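Metallocarboxypeptidase (PDB 3DWC) probably removes single C-terminal amino acids other than proline from peptides, with broad specificity, as a metal-dependent carboxypeptidase of the M32 family. Local coordinates at residues N488-H491 and Y492-H495; A126-L129 and P130-E134. One frame throughout, in Å; residues are numbered along the deposited sequence.

Contact 1 (N488-H491 and Y492-H495); sequences NPEH and YRRH. With SO4 (sulfate ion), chain V.
The opening turn of helix 490-501 carries the i to i+4 bond from Arg493 N to Pro489 O at 3.2 Å. The next two bonds of this kind follow at once, Arg494 N to Glu490 O at 3.0 Å and His495 N to His491 O at 2.9 Å. Ahead of them Asn488 forms an Asx turn that caps the helix: its OD1 accepts Glu490 N at 2.9 Å, with the donor 43° out of the amide's carbonyl plane. Because CG of Asn488 is anti to the backbone N (chi1 -179°), the amide swings forward over this turn, and its ND2 gives a bond of 3.2 Å to O2 of a sulfate.

Arg494 reaches back to the same anion. Bends at chi2 and chi3 fold its chain over the turn, so that one guanidinium face lies over Glu490 CB and Glu490 O, and NH2 donates to sulfate O4 at 3.0 Å; the bond from NH1 to O3 is weak. Such an anion beside the first turn of a helix would probably be favoured by the local dipole as well as by the arginine, although this one probably comes from the crystallisation liquor. His491 runs alongside Arg494 with its ring 88° to the guanidinium, ND1 standing 3.8 Å from NH2. Glu485 ties the two ends of this group together, OE1 taking Asn488 ND2 and OE2 bonding His491 NE2. Glu490 and Arg493 also point the same way, but Glu490 OE1 stays 4.3 Å from Arg493 NH1, beyond a salt bridge; the carboxylate bonds instead to Asn177 on helix 168-196 and the guanidinium to Glu497. Tyr492 packs on Ala427 and Met428 of helix 421-441, as His491 does on Gln432 and Ser435.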
ATOM      1  N   ASN B 488      -9.271  25.172 -29.043  1.00 32.09           N
ATOM      2  CA  ASN B 488      -9.071  26.512 -29.569  1.00 32.16           C
ATOM      3  C   ASN B 488      -8.384  27.398 -28.499  1.00 31.62           C
ATOM      4  O   ASN B 488      -8.979  27.696 -27.468  1.00 32.32           O
ATOM      5  CB  ASN B 488     -10.438  27.091 -29.915  1.00 32.19           C
ATOM      6  CG  ASN B 488     -10.376  28.492 -30.507  1.00 32.89           C
ATOM      7  OD1 ASN B 488      -9.359  29.153 -30.436  1.00 32.98           O
ATOM      8  ND2 ASN B 488     -11.517  28.961 -31.064  1.00 32.38           N
ATOM      9  N   PRO B 489      -7.148  27.832 -28.743  1.00 31.10           N
ATOM     10  CA  PRO B 489      -6.468  28.644 -27.720  1.00 31.68           C
ATOM     11  C   PRO B 489      -7.018  30.051 -27.476  1.00 31.04           C
ATOM     12  O   PRO B 489      -6.533  30.722 -26.577  1.00 32.06           O
ATOM     13  CB  PRO B 489      -5.016  28.717 -28.233  1.00 30.63           C
ATOM     14  CG  PRO B 489      -5.087  28.485 -29.618  1.00 31.54           C
ATOM     15  CD  PRO B 489      -6.260  27.580 -29.882  1.00 32.08           C
ATOM     16  N   GLU B 490      -7.992  30.508 -28.259  1.00 31.45           N
ATOM     17  CA  GLU B 490      -8.530  31.851 -28.057  1.00 31.13           C
ATOM     18  C   GLU B 490      -9.221  32.014 -26.712  1.00 29.50           C
ATOM     19  O   GLU B 490      -9.187  33.082 -26.146  1.00 27.91           O
ATOM     20  CB  GLU B 490      -9.483  32.257 -29.190  1.00 32.50           C
ATOM     21  CG  GLU B 490      -8.843  32.284 -30.566  1.00 38.39           C
ATOM     22  CD  GLU B 490      -7.580  33.133 -30.658  1.00 45.45           C
ATOM     23  OE1 GLU B 490      -7.579  34.303 -30.189  1.00 47.12           O
ATOM     24  OE2 GLU B 490      -6.592  32.604 -31.229  1.00 50.90           O
ATOM     25  N   HIS B 491      -9.847  30.949 -26.208  1.00 28.35           N
ATOM     26  CA  HIS B 491     -10.426  30.978 -24.872  1.00 28.56           C
ATOM     27  C   HIS B 491      -9.402  31.241 -23.753  1.00 28.30           C
ATOM     28  O   HIS B 491      -9.676  32.009 -22.829  1.00 28.17           O
ATOM     29  CB  HIS B 491     -11.224  29.694 -24.602  1.00 28.11           C
ATOM     30  CG  HIS B 491     -12.247  29.392 -25.648  1.00 28.16           C
ATOM     31  ND1 HIS B 491     -13.427  30.094 -25.763  1.00 30.58           N
ATOM     32  CD2 HIS B 491     -12.242  28.499 -26.665  1.00 27.75           C
ATOM     33  CE1 HIS B 491     -14.119  29.619 -26.779  1.00 30.22           C
ATOM     34  NE2 HIS B 491     -13.417  28.660 -27.351  1.00 29.81           N
ATOM     35  N   TYR B 492      -8.209  30.652 -23.877  1.00 28.35           N
ATOM     36  CA  TYR B 492      -7.146  30.810 -22.865  1.00 28.90           C
ATOM     37  C   TYR B 492      -6.656  32.243 -22.930  1.00 28.75           C
ATOM     38  O   TYR B 492      -6.488  32.878 -21.920  1.00 28.03           O
ATOM     39  CB  TYR B 492      -6.018  29.819 -23.201  1.00 28.74           C
ATOM     40  CG  TYR B 492      -4.866  29.662 -22.232  1.00 29.43           C
ATOM     41  CD1 TYR B 492      -5.044  29.699 -20.840  1.00 28.77           C
ATOM     42  CD2 TYR B 492      -3.604  29.387 -22.711  1.00 30.85           C
ATOM     43  CE1 TYR B 492      -3.983  29.483 -19.979  1.00 27.91           C
ATOM     44  CE2 TYR B 492      -2.529  29.185 -21.841  1.00 31.05           C
ATOM     45  CZ  TYR B 492      -2.729  29.232 -20.492  1.00 28.62           C
ATOM     46  OH  TYR B 492      -1.642  29.025 -19.671  1.00 29.63           O
ATOM     47  N   ARG B 493      -6.446  32.759 -24.135  1.00 29.27           N
ATOM     48  CA  ARG B 493      -6.072  34.161 -24.318  1.00 29.24           C
ATOM     49  C   ARG B 493      -7.074  35.139 -23.656  1.00 28.68           C
ATOM     50  O   ARG B 493      -6.677  36.046 -22.958  1.00 26.65           O
ATOM     51  CB  ARG B 493      -5.962  34.471 -25.839  1.00 29.97           C
ATOM     52  CG  ARG B 493      -5.567  35.887 -26.157  1.00 29.18           C
ATOM     53  CD  ARG B 493      -5.533  36.201 -27.674  1.00 30.67           C
ATOM     54  NE  ARG B 493      -5.039  37.553 -27.863  1.00 32.16           N
ATOM     55  CZ  ARG B 493      -4.639  38.107 -29.009  1.00 33.21           C
ATOM     56  NH1 ARG B 493      -4.684  37.467 -30.167  1.00 35.09           N
ATOM     57  NH2 ARG B 493      -4.195  39.347 -28.977  1.00 36.12           N
ATOM     58  N   ARG B 494      -8.364  34.980 -23.947  1.00 28.40           N
ATOM     59  CA  ARG B 494      -9.399  35.842 -23.370  1.00 28.90           C
ATOM     60  C   ARG B 494      -9.488  35.718 -21.874  1.00 28.47           C
ATOM     61  O   ARG B 494      -9.736  36.714 -21.207  1.00 28.63           O
ATOM     62  CB  ARG B 494     -10.791  35.501 -23.912  1.00 30.28           C
ATOM     63  CG  ARG B 494     -11.270  36.408 -24.927  1.00 35.42           C
ATOM     64  CD  ARG B 494     -11.222  35.831 -26.206  1.00 41.65           C
ATOM     65  NE  ARG B 494     -12.192  34.753 -26.385  1.00 43.69           N
ATOM     66  CZ  ARG B 494     -12.618  34.363 -27.579  1.00 44.99           C
ATOM     67  NH1 ARG B 494     -12.202  35.005 -28.663  1.00 46.37           N
ATOM     68  NH2 ARG B 494     -13.475  33.349 -27.691  1.00 45.38           N
ATOM     69  N   HIS B 495      -9.339  34.504 -21.356  1.00 28.40           N
ATOM     70  CA  HIS B 495      -9.238  34.260 -19.879  1.00 28.44           C
ATOM     71  C   HIS B 495      -8.072  35.029 -19.248  1.00 29.05           C
ATOM     72  O   HIS B 495      -8.237  35.723 -18.238  1.00 26.98           O
ATOM     73  CB  HIS B 495      -9.024  32.773 -19.588  1.00 29.43           C
ATOM     74  CG  HIS B 495      -8.595  32.488 -18.167  1.00 27.71           C
ATOM     75  ND1 HIS B 495      -9.453  32.644 -17.098  1.00 26.39           N
ATOM     76  CD2 HIS B 495      -7.429  32.030 -17.648  1.00 28.37           C
ATOM     77  CE1 HIS B 495      -8.827  32.347 -15.982  1.00 27.85           C
ATOM     78  NE2 HIS B 495      -7.586  31.975 -16.280  1.00 25.82           N
TER
HETATM   79  S   SO4 V 612     -12.576  32.653 -31.343  1.00 59.33           S
HETATM   80  O1  SO4 V 612     -13.678  33.425 -31.929  1.00 58.22           O
HETATM   81  O2  SO4 V 612     -11.920  31.849 -32.386  1.00 57.09           O
HETATM   82  O3  SO4 V 612     -11.571  33.599 -30.855  1.00 57.55           O
HETATM   83  O4  SO4 V 612     -13.112  31.837 -30.235  1.00 54.92           O
HETATM   84  O   HOH W   1      -8.426  27.633 -24.817  1.00  6.11           O
HETATM   85  O   HOH W   2     -14.489  32.951 -24.435  1.00 20.48           O

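Contact 2 (A126-L129 and P130-E134); sequences AGFL and PTLKE
Phe128 and Leu132, one turn apart near the start of helix 125-147, are joined twice, through the backbone and through their side chains. The backbone link runs from Leu132 N to Phe128 O at 3.0 Å, and Lys133 N follows with a bond of 2.9 Å to Leu129 O. Just before these the i to i+4 hydrogen-bond series is broken. Pro130 has no N-H to offer, and its ring puts CD 3.4 Å from Ala126 O, where an amide would otherwise have donated; the helix is kinked at 130-131.

Among the apolar contacts, CE2 of the Phe128 ring comes within 3.6 Å of Leu132 CG. A chi1 of -171° turns the ring away from its own backbone N and beside the carbonyl carbon, which carries it along the helix toward the following turn. CE1 of the same ring lies 4.1 Å from Thr131 CG2, the two side chains crossing at about a right angle. The ring thus touches two successive residues of the next turn, and it also packs on Cys119 of helix 99-122 and on Leu407. On another flank Leu129 CD1 meets the aliphatic part of Lys133, 4.0 Å from its CG, and Leu129 CB lies against Pro130 CD at 3.6 Å.

As for polar groups, Thr131 OG1 makes a weak hydrogen bond to Lys111 NZ; the Lys133 side chain lies against Glu380. With proline contributing no donor, the turns are joined by the bonds of Leu132 N and Lys133 N and by the packing of Phe128 on Leu132 and of Leu129 on the Lys133 methylenes.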
ATOM      1  N   ALA B 126      28.060  20.897 -18.893  1.00 51.73           N
ATOM      2  CA  ALA B 126      29.181  20.172 -19.534  1.00 52.00           C
ATOM      3  C   ALA B 126      29.381  18.717 -19.065  1.00 51.73           C
ATOM      4  O   ALA B 126      29.704  17.843 -19.878  1.00 51.26           O
ATOM      5  CB  ALA B 126      30.428  20.943 -19.333  1.00 51.13           C
ATOM      6  N   GLY B 127      29.190  18.472 -17.766  1.00 51.71           N
ATOM      7  CA  GLY B 127      29.136  17.109 -17.228  1.00 52.07           C
ATOM      8  C   GLY B 127      27.870  16.343 -17.603  1.00 52.42           C
ATOM      9  O   GLY B 127      27.875  15.103 -17.647  1.00 52.73           O
ATOM     10  N   PHE B 128      26.782  17.063 -17.867  1.00 52.53           N
ATOM     11  CA  PHE B 128      25.539  16.423 -18.292  1.00 52.52           C
ATOM     12  C   PHE B 128      25.577  16.105 -19.777  1.00 52.29           C
ATOM     13  O   PHE B 128      25.075  15.073 -20.200  1.00 51.98           O
ATOM     14  CB  PHE B 128      24.335  17.307 -17.977  1.00 53.23           C
ATOM     15  CG  PHE B 128      23.002  16.619 -18.192  1.00 53.46           C
ATOM     16  CD1 PHE B 128      22.690  15.437 -17.514  1.00 54.18           C
ATOM     17  CD2 PHE B 128      22.062  17.150 -19.063  1.00 54.24           C
ATOM     18  CE1 PHE B 128      21.462  14.794 -17.709  1.00 54.50           C
ATOM     19  CE2 PHE B 128      20.824  16.510 -19.261  1.00 55.22           C
ATOM     20  CZ  PHE B 128      20.532  15.327 -18.585  1.00 54.41           C
ATOM     21  N   LEU B 129      26.226  16.977 -20.547  1.00 52.47           N
ATOM     22  CA  LEU B 129      26.128  16.995 -22.016  1.00 52.50           C
ATOM     23  C   LEU B 129      26.339  15.667 -22.735  1.00 52.89           C
ATOM     24  O   LEU B 129      25.659  15.410 -23.725  1.00 53.04           O
ATOM     25  CB  LEU B 129      27.079  18.047 -22.605  1.00 52.34           C
ATOM     26  CG  LEU B 129      27.120  18.208 -24.130  1.00 52.07           C
ATOM     27  CD1 LEU B 129      25.727  18.493 -24.710  1.00 50.63           C
ATOM     28  CD2 LEU B 129      28.101  19.307 -24.507  1.00 51.43           C
ATOM     29  N   PRO B 130      27.303  14.838 -22.277  1.00 53.17           N
ATOM     30  CA  PRO B 130      27.473  13.546 -22.951  1.00 53.30           C
ATOM     31  C   PRO B 130      26.230  12.666 -22.827  1.00 53.50           C
ATOM     32  O   PRO B 130      25.767  12.121 -23.836  1.00 53.60           O
ATOM     33  CB  PRO B 130      28.686  12.921 -22.234  1.00 53.39           C
ATOM     34  CG  PRO B 130      29.392  14.075 -21.582  1.00 53.32           C
ATOM     35  CD  PRO B 130      28.288  15.020 -21.194  1.00 53.16           C
ATOM     36  N   THR B 131      25.700  12.552 -21.607  1.00 53.59           N
ATOM     37  CA  THR B 131      24.399  11.907 -21.375  1.00 53.59           C
ATOM     38  C   THR B 131      23.313  12.536 -22.250  1.00 53.34           C
ATOM     39  O   THR B 131      22.633  11.836 -22.987  1.00 53.27           O
ATOM     40  CB  THR B 131      23.913  12.044 -19.907  1.00 53.92           C
ATOM     41  OG1 THR B 131      24.859  11.456 -19.009  1.00 54.07           O
ATOM     42  CG2 THR B 131      22.558  11.358 -19.734  1.00 53.19           C
ATOM     43  N   LEU B 132      23.177  13.860 -22.167  1.00 53.22           N
ATOM     44  CA  LEU B 132      22.106  14.577 -22.870  1.00 53.32           C
ATOM     45  C   LEU B 132      22.133  14.265 -24.374  1.00 53.12           C
ATOM     46  O   LEU B 132      21.090  13.975 -24.960  1.00 53.13           O
ATOM     47  CB  LEU B 132      22.184  16.094 -22.575  1.00 53.30           C
ATOM     48  CG  LEU B 132      20.996  17.078 -22.788  1.00 53.34           C
ATOM     49  CD1 LEU B 132      21.265  18.029 -23.931  1.00 52.14           C
ATOM     50  CD2 LEU B 132      19.576  16.430 -22.939  1.00 52.71           C
ATOM     51  N   LYS B 133      23.322  14.275 -24.978  1.00 53.01           N
ATOM     52  CA  LYS B 133      23.493  13.868 -26.381  1.00 52.98           C
ATOM     53  C   LYS B 133      22.940  12.474 -26.657  1.00 52.60           C
ATOM     54  O   LYS B 133      22.387  12.242 -27.728  1.00 52.25           O
ATOM     55  CB  LYS B 133      24.974  13.904 -26.797  1.00 53.35           C
ATOM     56  CG  LYS B 133      25.532  15.310 -27.057  1.00 53.64           C
ATOM     57  CD  LYS B 133      27.071  15.351 -27.074  1.00 53.74           C
ATOM     58  CE  LYS B 133      27.669  15.186 -28.476  1.00 54.53           C
ATOM     59  NZ  LYS B 133      27.574  13.793 -29.017  1.00 55.42           N
ATOM     60  N   GLU B 134      23.103  11.550 -25.707  1.00 52.33           N
ATOM     61  CA  GLU B 134      22.633  10.153 -25.878  1.00 52.45           C
ATOM     62  C   GLU B 134      21.109  10.027 -25.726  1.00 51.76           C
ATOM     63  O   GLU B 134      20.461   9.256 -26.443  1.00 51.60           O
ATOM     64  CB  GLU B 134      23.303   9.210 -24.871  1.00 52.26           C
ATOM     65  CG  GLU B 134      24.777   8.948 -25.109  1.00 53.22           C
ATOM     66  CD  GLU B 134      25.308   7.865 -24.175  1.00 53.58           C
ATOM     67  OE1 GLU B 134      26.131   8.188 -23.277  1.00 56.21           O
ATOM     68  OE2 GLU B 134      24.871   6.698 -24.321  1.00 53.76           O
TER

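Contact 2 comes first along the chain, in the first three turns of helix 125-147, and contact 1 follows some 350 residues later at the start of helix 490-501, the last helix of the chain. Their centres are 38 Å apart and their nearest atoms about 25 Å, so they do not touch. Both belong to the largely helical M32 carboxypeptidase fold, but they pack on different helices: 99-122 beside contact 2, and 168-196 and 421-441 beside contact 1. Contact 1 lies nearer the centre of the chain, with Tyr492 about 13 Å from the bound cobalt, whereas contact 2 is more peripheral. They are separate local helix contacts without direct coupling, and neither forms part of the metal site.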